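Local atomic coordinates of thioredoxin-like protein (Klebsiella pneumoniae subsp. pneumoniae MGH 78578, PDB entry 3TY1), a protein that is of uncertain function but probably binds carbohydrate, having the supersandwich fold of the galactose mutarotase (aldose 1-epimerase) clan. Residues 249-263 / 297-311. Residues are numbered along the deposited sequence; the frame is centred on the assembly and turned at random.
Sequences YQGPTKDFDEMVFNI and VLTLWKNTDTVKQGY
The Y311 ring carries P252 on one face: CG sits over its centre, 3.8 Å from the centroid, a CH-pi contact suited to a compact, puckered pyrrolidine ring that can lay its CH groups on the aromatic face. At the ring's edge, Y311 OH donates to Q250 O, 2.6 Å away, in the carbonyl plane and on a lone pair. F256 has its CG anti to the backbone N (chi1 -176°), which swings the ring toward the 302-304 backbone, where one face meets T304 OG1 and the edge K302 O. That hydroxyl also meets a water bound to Q250 N. The indole of W301 has N303 CB over one face and V260 CG2 at its edge; its NE1 donates to E258 OE1 at 3.0 Å, reaching the oxygen from above the carboxylate plane.

Strands 259-263 and 297-304 pair antiparallel, with I263, F261 and K302 on one face and V260 and W301 on the other. K302 bends at chi3 (84°), passing its CD along the edge of F261 and setting NZ over the face of Y249, 4.9 Å from the centroid, a cation-pi contact. Beyond the strands, D305 OD2 takes the backbone N-H of D257 at 2.7 Å on its anti lone pair, while OD1 accepts from T306 N and from Y202 OH of the second subunit.

The buried ammonium of K302 thus meets the backbone carbonyls of W246 and T248 and the Y249 face, its charge probably spread over them. E258 and D257 form salt bridges with K171 of the second subunit, tying this end of the two strands to the neighbouring subunit.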
ATOM      1  N   TYR A 249     -36.813 -10.591  10.098  1.00 36.30           N
ATOM      2  CA  TYR A 249     -35.926  -9.446  10.320  1.00 35.71           C
ATOM      3  C   TYR A 249     -36.645  -8.307  11.039  1.00 36.74           C
ATOM      4  O   TYR A 249     -37.832  -8.042  10.796  1.00 39.44           O
ATOM      5  CB  TYR A 249     -35.361  -8.922   8.979  1.00 33.50           C
ATOM      6  CG  TYR A 249     -34.432  -9.862   8.249  1.00 33.99           C
ATOM      7  CD1 TYR A 249     -33.062  -9.892   8.529  1.00 30.20           C
ATOM      8  CD2 TYR A 249     -34.904 -10.698   7.249  1.00 34.00           C
ATOM      9  CE1 TYR A 249     -32.213 -10.753   7.872  1.00 32.21           C
ATOM     10  CE2 TYR A 249     -34.033 -11.538   6.531  1.00 35.34           C
ATOM     11  CZ  TYR A 249     -32.693 -11.566   6.853  1.00 33.26           C
ATOM     12  OH  TYR A 249     -31.842 -12.393   6.166  1.00 32.94           O
ATOM     13  N   GLN A 250     -35.902  -7.627  11.912  1.00 41.42           N
ATOM     14  CA  GLN A 250     -36.328  -6.380  12.535  1.00 40.00           C
ATOM     15  C   GLN A 250     -36.085  -5.212  11.559  1.00 36.66           C
ATOM     16  O   GLN A 250     -35.363  -5.342  10.574  1.00 36.21           O
ATOM     17  CB  GLN A 250     -35.510  -6.111  13.807  1.00 43.20           C
ATOM     18  CG  GLN A 250     -35.688  -7.152  14.924  1.00 50.32           C
ATOM     19  CD  GLN A 250     -34.821  -6.875  16.162  1.00 53.31           C
ATOM     20  OE1 GLN A 250     -34.378  -5.753  16.408  1.00 65.13           O
ATOM     21  NE2 GLN A 250     -34.583  -7.906  16.939  1.00 62.23           N
ATOM     22  N   GLY A 251     -36.699  -4.069  11.874  1.00 38.88           N
ATOM     23  CA  GLY A 251     -36.448  -2.814  11.181  1.00 39.68           C
ATOM     24  C   GLY A 251     -35.071  -2.319  11.649  1.00 38.55           C
ATOM     25  O   GLY A 251     -34.440  -2.958  12.512  1.00 37.61           O
ATOM     26  N   PRO A 252     -34.603  -1.177  11.099  1.00 37.62           N
ATOM     27  CA  PRO A 252     -33.304  -0.613  11.515  1.00 37.17           C
ATOM     28  C   PRO A 252     -33.289  -0.308  13.006  1.00 40.44           C
ATOM     29  O   PRO A 252     -34.142   0.429  13.476  1.00 42.37           O
ATOM     30  CB  PRO A 252     -33.198   0.664  10.685  1.00 37.37           C
ATOM     31  CG  PRO A 252     -34.082   0.411   9.483  1.00 37.70           C
ATOM     32  CD  PRO A 252     -35.206  -0.420   9.982  1.00 34.71           C
ATOM     33  N   THR A 253     -32.390  -0.951  13.747  1.00 40.57           N
ATOM     34  CA  THR A 253     -32.413  -0.914  15.203  1.00 41.67           C
ATOM     35  C   THR A 253     -31.108  -0.387  15.788  1.00 39.67           C
ATOM     36  O   THR A 253     -30.057  -0.963  15.591  1.00 37.43           O
ATOM     37  CB  THR A 253     -32.712  -2.319  15.753  1.00 41.34           C
ATOM     38  OG1 THR A 253     -33.863  -2.846  15.089  1.00 44.96           O
ATOM     39  CG2 THR A 253     -32.937  -2.299  17.265  1.00 37.76           C
ATOM     40  N   LYS A 254     -31.181   0.722  16.514  1.00 41.88           N
ATOM     41  CA  LYS A 254     -29.981   1.307  17.130  1.00 41.11           C
ATOM     42  C   LYS A 254     -29.426   0.308  18.158  1.00 39.07           C
ATOM     43  O   LYS A 254     -30.200  -0.339  18.843  1.00 40.66           O
ATOM     44  CB  LYS A 254     -30.363   2.631  17.813  1.00 46.33           C
ATOM     45  CG  LYS A 254     -29.236   3.369  18.527  1.00 56.31           C
ATOM     46  CD  LYS A 254     -29.729   4.746  19.018  1.00 70.90           C
ATOM     47  CE  LYS A 254     -28.627   5.522  19.737  1.00 76.54           C
ATOM     48  NZ  LYS A 254     -27.525   5.917  18.795  1.00 80.49           N
ATOM     49  N   ASP A 255     -28.104   0.191  18.252  1.00 37.74           N
ATOM     50  CA  ASP A 255     -27.407  -0.683  19.217  1.00 41.60           C
ATOM     51  C   ASP A 255     -27.548  -2.174  18.987  1.00 43.48           C
ATOM     52  O   ASP A 255     -27.214  -2.978  19.869  1.00 44.78           O
ATOM     53  CB  ASP A 255     -27.802  -0.363  20.680  1.00 43.45           C
ATOM     54  CG  ASP A 255     -27.494   1.084  21.058  1.00 46.52           C
ATOM     55  OD1 ASP A 255     -26.407   1.583  20.693  1.00 45.26           O
ATOM     56  OD2 ASP A 255     -28.341   1.703  21.722  1.00 56.74           O
ATOM     57  N   PHE A 256     -27.989  -2.558  17.800  1.00 40.28           N
ATOM     58  CA  PHE A 256     -28.210  -3.963  17.517  1.00 40.72           C
ATOM     59  C   PHE A 256     -26.893  -4.639  17.165  1.00 41.08           C
ATOM     60  O   PHE A 256     -26.641  -5.776  17.569  1.00 38.50           O
ATOM     61  CB  PHE A 256     -29.167  -4.081  16.344  1.00 40.49           C
ATOM     62  CG  PHE A 256     -29.544  -5.495  16.018  1.00 39.83           C
ATOM     63  CD1 PHE A 256     -30.578  -6.115  16.697  1.00 46.94           C
ATOM     64  CD2 PHE A 256     -28.854  -6.201  15.047  1.00 43.12           C
ATOM     65  CE1 PHE A 256     -30.927  -7.422  16.419  1.00 48.04           C
ATOM     66  CE2 PHE A 256     -29.195  -7.507  14.755  1.00 40.64           C
ATOM     67  CZ  PHE A 256     -30.248  -8.117  15.433  1.00 48.06           C
ATOM     68  N   ASP A 257     -26.074  -3.918  16.383  1.00 38.89           N
ATOM     69  CA  ASP A 257     -24.844  -4.431  15.802  1.00 38.76           C
ATOM     70  C   ASP A 257     -25.160  -5.551  14.803  1.00 37.88           C
ATOM     71  O   ASP A 257     -25.503  -5.273  13.666  1.00 38.10           O
ATOM     72  CB  ASP A 257     -23.797  -4.881  16.846  1.00 41.18           C
ATOM     73  CG  ASP A 257     -22.439  -5.253  16.183  1.00 38.94           C
ATOM     74  OD1 ASP A 257     -21.990  -4.538  15.255  1.00 42.70           O
ATOM     75  OD2 ASP A 257     -21.812  -6.233  16.579  1.00 51.71           O
ATOM     76  N   GLU A 258     -25.058  -6.806  15.224  1.00 39.61           N
ATOM     77  CA  GLU A 258     -25.367  -7.938  14.360  1.00 37.64           C
ATOM     78  C   GLU A 258     -25.667  -9.196  15.147  1.00 38.21           C
ATOM     79  O   GLU A 258     -25.242  -9.349  16.315  1.00 39.00           O
ATOM     80  CB  GLU A 258     -24.187  -8.229  13.414  1.00 37.92           C
ATOM     81  CG  GLU A 258     -22.915  -8.688  14.114  1.00 37.34           C
ATOM     82  CD  GLU A 258     -21.749  -8.906  13.182  1.00 44.93           C
ATOM     83  OE1 GLU A 258     -21.524  -8.055  12.289  1.00 39.09           O
ATOM     84  OE2 GLU A 258     -21.023  -9.906  13.376  1.00 43.10           O
HETATM   85  N   MSE A 259     -26.400 -10.097  14.502  1.00 33.35           N
HETATM   86  CA  MSE A 259     -26.546 -11.471  15.028  1.00 38.25           C
HETATM   87  C   MSE A 259     -26.270 -12.393  13.844  1.00 35.43           C
HETATM   88  O   MSE A 259     -26.788 -12.180  12.736  1.00 33.81           O
HETATM   89  CB  MSE A 259     -27.919 -11.709  15.665  1.00 33.51           C
HETATM   90  CG  MSE A 259     -28.090 -10.972  16.937  1.00 41.62           C
HETATM   91 SE   MSE A 259     -29.768 -11.365  17.781  0.75 40.08          SE
HETATM   92  CE  MSE A 259     -29.516 -10.226  19.347  1.00 44.09           C
ATOM     93  N   VAL A 260     -25.375 -13.344  14.059  1.00 35.40           N
ATOM     94  CA  VAL A 260     -24.988 -14.274  13.021  1.00 35.54           C
ATOM     95  C   VAL A 260     -25.421 -15.667  13.439  1.00 37.29           C
ATOM     96  O   VAL A 260     -25.384 -15.958  14.629  1.00 37.72           O
ATOM     97  CB  VAL A 260     -23.479 -14.219  12.787  1.00 34.73           C
ATOM     98  CG1 VAL A 260     -23.064 -15.290  11.784  1.00 33.13           C
ATOM     99  CG2 VAL A 260     -23.116 -12.812  12.261  1.00 36.49           C
ATOM    100  N   PHE A 261     -25.853 -16.483  12.455  1.00 35.94           N
ATOM    101  CA  PHE A 261     -26.297 -17.853  12.686  1.00 38.98           C
ATOM    102  C   PHE A 261     -25.608 -18.778  11.710  1.00 40.08           C
ATOM    103  O   PHE A 261     -25.419 -18.449  10.497  1.00 38.61           O
ATOM    104  CB  PHE A 261     -27.822 -17.960  12.582  1.00 40.55           C
ATOM    105  CG  PHE A 261     -28.539 -17.073  13.569  1.00 41.70           C
ATOM    106  CD1 PHE A 261     -28.767 -17.508  14.872  1.00 42.05           C
ATOM    107  CD2 PHE A 261     -28.919 -15.786  13.221  1.00 40.08           C
ATOM    108  CE1 PHE A 261     -29.384 -16.671  15.806  1.00 41.73           C
ATOM    109  CE2 PHE A 261     -29.544 -14.950  14.144  1.00 38.41           C
ATOM    110  CZ  PHE A 261     -29.789 -15.404  15.431  1.00 45.59           C
ATOM    111  N   ASN A 262     -25.199 -19.917  12.249  1.00 38.69           N
ATOM    112  CA  ASN A 262     -24.550 -20.953  11.478  1.00 39.73           C
ATOM    113  C   ASN A 262     -25.549 -22.017  11.111  1.00 41.10           C
ATOM    114  O   ASN A 262     -26.137 -22.617  12.006  1.00 43.33           O
ATOM    115  CB  ASN A 262     -23.424 -21.548  12.285  1.00 39.35           C
ATOM    116  CG  ASN A 262     -22.326 -20.555  12.570  1.00 41.33           C
ATOM    117  OD1 ASN A 262     -21.951 -19.749  11.705  1.00 35.74           O
ATOM    118  ND2 ASN A 262     -21.767 -20.636  13.782  1.00 38.58           N
ATOM    119  N   ILE A 263     -25.674 -22.286   9.816  1.00 39.35           N
ATOM    120  CA  ILE A 263     -26.686 -23.178   9.262  1.00 39.59           C
ATOM    121  C   ILE A 263     -26.087 -24.386   8.549  1.00 43.69           C
ATOM    122  O   ILE A 263     -25.050 -24.278   7.890  1.00 43.88           O
ATOM    123  CB  ILE A 263     -27.587 -22.426   8.249  1.00 39.47           C
ATOM    124  CG1 ILE A 263     -28.473 -21.405   8.989  1.00 37.19           C
ATOM    125  CG2 ILE A 263     -28.452 -23.452   7.396  1.00 41.19           C
ATOM    126  CD1 ILE A 263     -29.064 -20.268   8.136  1.00 35.96           C
ATOM    127  N   VAL A 297     -21.864 -25.361   3.842  1.00 38.58           N
ATOM    128  CA  VAL A 297     -22.413 -24.637   4.978  1.00 38.54           C
ATOM    129  C   VAL A 297     -22.955 -23.291   4.568  1.00 37.41           C
ATOM    130  O   VAL A 297     -22.701 -22.832   3.456  1.00 35.75           O
ATOM    131  CB  VAL A 297     -21.398 -24.502   6.146  1.00 39.09           C
ATOM    132  CG1 VAL A 297     -21.042 -25.938   6.660  1.00 34.43           C
ATOM    133  CG2 VAL A 297     -20.165 -23.687   5.765  1.00 41.36           C
ATOM    134  N   LEU A 298     -23.752 -22.712   5.458  1.00 37.36           N
ATOM    135  CA  LEU A 298     -24.403 -21.428   5.206  1.00 36.67           C
ATOM    136  C   LEU A 298     -24.353 -20.547   6.446  1.00 35.84           C
ATOM    137  O   LEU A 298     -24.619 -21.005   7.550  1.00 37.94           O
ATOM    138  CB  LEU A 298     -25.849 -21.670   4.771  1.00 37.62           C
ATOM    139  CG  LEU A 298     -26.738 -20.473   4.411  1.00 38.39           C
ATOM    140  CD1 LEU A 298     -26.183 -19.778   3.204  1.00 30.28           C
ATOM    141  CD2 LEU A 298     -28.149 -21.006   4.093  1.00 36.34           C
ATOM    142  N   THR A 299     -24.013 -19.281   6.252  1.00 32.71           N
ATOM    143  CA  THR A 299     -24.015 -18.287   7.330  1.00 35.02           C
ATOM    144  C   THR A 299     -25.064 -17.244   7.018  1.00 35.85           C
ATOM    145  O   THR A 299     -25.177 -16.783   5.862  1.00 32.92           O
ATOM    146  CB  THR A 299     -22.620 -17.606   7.458  1.00 34.43           C
ATOM    147  OG1 THR A 299     -21.642 -18.588   7.793  1.00 39.78           O
ATOM    148  CG2 THR A 299     -22.620 -16.472   8.522  1.00 35.53           C
ATOM    149  N   LEU A 300     -25.825 -16.881   8.044  1.00 34.74           N
ATOM    150  CA  LEU A 300     -26.844 -15.845   7.967  1.00 34.45           C
ATOM    151  C   LEU A 300     -26.330 -14.701   8.843  1.00 34.50           C
ATOM    152  O   LEU A 300     -26.149 -14.872  10.045  1.00 33.01           O
ATOM    153  CB  LEU A 300     -28.165 -16.395   8.522  1.00 34.00           C
ATOM    154  CG  LEU A 300     -29.350 -15.419   8.633  1.00 39.27           C
ATOM    155  CD1 LEU A 300     -29.733 -14.788   7.270  1.00 32.66           C
ATOM    156  CD2 LEU A 300     -30.557 -16.089   9.290  1.00 32.58           C
ATOM    157  N   TRP A 301     -26.089 -13.542   8.232  1.00 32.13           N
ATOM    158  CA  TRP A 301     -25.580 -12.368   8.912  1.00 32.99           C
ATOM    159  C   TRP A 301     -26.755 -11.398   8.963  1.00 31.26           C
ATOM    160  O   TRP A 301     -27.213 -10.972   7.924  1.00 30.84           O
ATOM    161  CB  TRP A 301     -24.371 -11.789   8.112  1.00 28.97           C
ATOM    162  CG  TRP A 301     -23.857 -10.481   8.560  1.00 32.57           C
ATOM    163  CD1 TRP A 301     -23.578 -10.103   9.843  1.00 32.39           C
ATOM    164  CD2 TRP A 301     -23.533  -9.355   7.728  1.00 28.05           C
ATOM    165  NE1 TRP A 301     -23.107  -8.808   9.858  1.00 30.98           N
ATOM    166  CE2 TRP A 301     -23.038  -8.340   8.576  1.00 32.95           C
ATOM    167  CE3 TRP A 301     -23.569  -9.123   6.341  1.00 32.32           C
ATOM    168  CZ2 TRP A 301     -22.650  -7.074   8.090  1.00 29.69           C
ATOM    169  CZ3 TRP A 301     -23.132  -7.888   5.849  1.00 27.06           C
ATOM    170  CH2 TRP A 301     -22.683  -6.879   6.738  1.00 26.30           C
ATOM    171  N   LYS A 302     -27.276 -11.125  10.162  1.00 31.83           N
ATOM    172  CA  LYS A 302     -28.417 -10.225  10.338  1.00 31.44           C
ATOM    173  C   LYS A 302     -27.858  -8.944  10.944  1.00 32.47           C
ATOM    174  O   LYS A 302     -27.669  -8.850  12.142  1.00 34.88           O
ATOM    175  CB  LYS A 302     -29.482 -10.820  11.248  1.00 32.91           C
ATOM    176  CG  LYS A 302     -29.953 -12.194  10.779  1.00 33.43           C
ATOM    177  CD  LYS A 302     -31.097 -12.744  11.674  1.00 40.72           C
ATOM    178  CE  LYS A 302     -32.459 -12.231  11.270  1.00 37.12           C
ATOM    179  NZ  LYS A 302     -33.566 -13.058  11.899  1.00 40.38           N
ATOM    180  N   ASN A 303     -27.601  -7.969  10.093  1.00 31.61           N
ATOM    181  CA  ASN A 303     -26.982  -6.705  10.517  1.00 30.71           C
ATOM    182  C   ASN A 303     -28.047  -5.625  10.435  1.00 31.89           C
ATOM    183  O   ASN A 303     -27.943  -4.694   9.624  1.00 30.40           O
ATOM    184  CB  ASN A 303     -25.740  -6.425   9.649  1.00 30.55           C
ATOM    185  CG  ASN A 303     -24.778  -5.417  10.289  1.00 33.48           C
ATOM    186  OD1 ASN A 303     -23.786  -5.805  10.871  1.00 34.97           O
ATOM    187  ND2 ASN A 303     -25.102  -4.124  10.215  1.00 29.46           N
ATOM    188  N   THR A 304     -29.068  -5.758  11.291  1.00 30.95           N
ATOM    189  CA  THR A 304     -30.228  -4.864  11.253  1.00 33.83           C
ATOM    190  C   THR A 304     -30.044  -3.668  12.192  1.00 33.87           C
ATOM    191  O   THR A 304     -30.905  -3.360  13.017  1.00 35.01           O
ATOM    192  CB  THR A 304     -31.525  -5.631  11.503  1.00 36.06           C
ATOM    193  OG1 THR A 304     -31.378  -6.397  12.706  1.00 32.57           O
ATOM    194  CG2 THR A 304     -31.790  -6.553  10.305  1.00 33.83           C
ATOM    195  N   ASP A 305     -28.925  -2.957  12.005  1.00 32.88           N
ATOM    196  CA  ASP A 305     -28.610  -1.769  12.786  1.00 32.19           C
ATOM    197  C   ASP A 305     -29.235  -0.549  12.041  1.00 35.51           C
ATOM    198  O   ASP A 305     -30.161  -0.712  11.223  1.00 34.11           O
ATOM    199  CB  ASP A 305     -27.069  -1.661  13.007  1.00 31.59           C
ATOM    200  CG  ASP A 305     -26.693  -0.859  14.274  1.00 34.94           C
ATOM    201  OD1 ASP A 305     -26.732   0.363  14.217  1.00 34.26           O
ATOM    202  OD2 ASP A 305     -26.384  -1.443  15.334  1.00 35.65           O
ATOM    203  N   THR A 306     -28.745   0.666  12.293  1.00 32.08           N
ATOM    204  CA  THR A 306     -29.340   1.847  11.691  1.00 31.25           C
ATOM    205  C   THR A 306     -28.964   1.862  10.204  1.00 28.95           C
ATOM    206  O   THR A 306     -27.990   1.201   9.751  1.00 30.44           O
ATOM    207  CB  THR A 306     -28.872   3.186  12.358  1.00 32.84           C
ATOM    208  OG1 THR A 306     -27.561   3.515  11.878  1.00 35.16           O
ATOM    209  CG2 THR A 306     -28.886   3.140  13.892  1.00 28.80           C
ATOM    210  N   VAL A 307     -29.718   2.628   9.416  1.00 32.71           N
ATOM    211  CA  VAL A 307     -29.455   2.694   7.992  1.00 30.63           C
ATOM    212  C   VAL A 307     -28.055   3.262   7.710  1.00 31.38           C
ATOM    213  O   VAL A 307     -27.333   2.751   6.864  1.00 28.95           O
ATOM    214  CB  VAL A 307     -30.565   3.419   7.194  1.00 33.76           C
ATOM    215  CG1 VAL A 307     -30.163   3.515   5.727  1.00 36.25           C
ATOM    216  CG2 VAL A 307     -31.962   2.655   7.296  1.00 34.04           C
ATOM    217  N   LYS A 308     -27.622   4.247   8.481  1.00 32.12           N
ATOM    218  CA  LYS A 308     -26.257   4.783   8.283  1.00 34.97           C
ATOM    219  C   LYS A 308     -25.179   3.819   8.761  1.00 33.09           C
ATOM    220  O   LYS A 308     -24.129   3.681   8.104  1.00 32.75           O
ATOM    221  CB  LYS A 308     -26.087   6.174   8.922  1.00 36.13           C
ATOM    222  CG  LYS A 308     -26.878   7.252   8.183  1.00 39.75           C
ATOM    223  CD  LYS A 308     -26.662   8.671   8.723  1.00 54.03           C
ATOM    224  CE  LYS A 308     -27.634   9.651   8.004  1.00 61.25           C
ATOM    225  NZ  LYS A 308     -27.909  10.935   8.729  1.00 58.75           N
ATOM    226  N   GLN A 309     -25.420   3.145   9.879  1.00 29.72           N
ATOM    227  CA  GLN A 309     -24.439   2.184  10.392  1.00 29.91           C
ATOM    228  C   GLN A 309     -24.307   0.973   9.487  1.00 31.82           C
ATOM    229  O   GLN A 309     -23.224   0.457   9.313  1.00 34.00           O
ATOM    230  CB  GLN A 309     -24.784   1.723  11.788  1.00 30.83           C
ATOM    231  CG  GLN A 309     -23.757   0.795  12.449  1.00 31.71           C
ATOM    232  CD  GLN A 309     -22.503   1.530  12.984  1.00 34.13           C
ATOM    233  OE1 GLN A 309     -22.328   2.729  12.773  1.00 32.60           O
ATOM    234  NE2 GLN A 309     -21.635   0.786  13.661  1.00 31.88           N
ATOM    235  N   GLY A 310     -25.433   0.520   8.924  1.00 32.74           N
ATOM    236  CA  GLY A 310     -25.485  -0.684   8.085  1.00 31.33           C
ATOM    237  C   GLY A 310     -26.760  -1.442   8.392  1.00 31.44           C
ATOM    238  O   GLY A 310     -26.941  -1.935   9.506  1.00 34.30           O
ATOM    239  N   TYR A 311     -27.699  -1.391   7.447  1.00 29.94           N
ATOM    240  CA  TYR A 311     -28.959  -2.157   7.541  1.00 29.55           C
ATOM    241  C   TYR A 311     -28.896  -3.133   6.372  1.00 25.26           C
ATOM    242  O   TYR A 311     -29.173  -2.782   5.224  1.00 27.06           O
ATOM    243  CB  TYR A 311     -30.174  -1.239   7.480  1.00 29.97           C
ATOM    244  CG  TYR A 311     -31.490  -1.983   7.697  1.00 32.65           C
ATOM    245  CD1 TYR A 311     -31.758  -2.598   8.916  1.00 28.31           C
ATOM    246  CD2 TYR A 311     -32.413  -2.116   6.670  1.00 28.86           C
ATOM    247  CE1 TYR A 311     -32.964  -3.288   9.139  1.00 33.18           C
ATOM    248  CE2 TYR A 311     -33.650  -2.807   6.870  1.00 33.41           C
ATOM    249  CZ  TYR A 311     -33.903  -3.411   8.105  1.00 31.17           C
ATOM    250  OH  TYR A 311     -35.060  -4.114   8.331  1.00 34.65           O
TER
HETATM  251  O   HOH W   1     -33.100  -8.794  12.567  1.00 33.10           O
HETATM  252  O   HOH W   2     -22.690  -1.736  14.699  1.00 36.81           O
HETATM  253  O   HOH W   3     -23.643  -3.007  12.502  1.00 44.05           O
HETATM  254  O   HOH W   4     -20.468 -17.911  10.243  1.00 34.56           O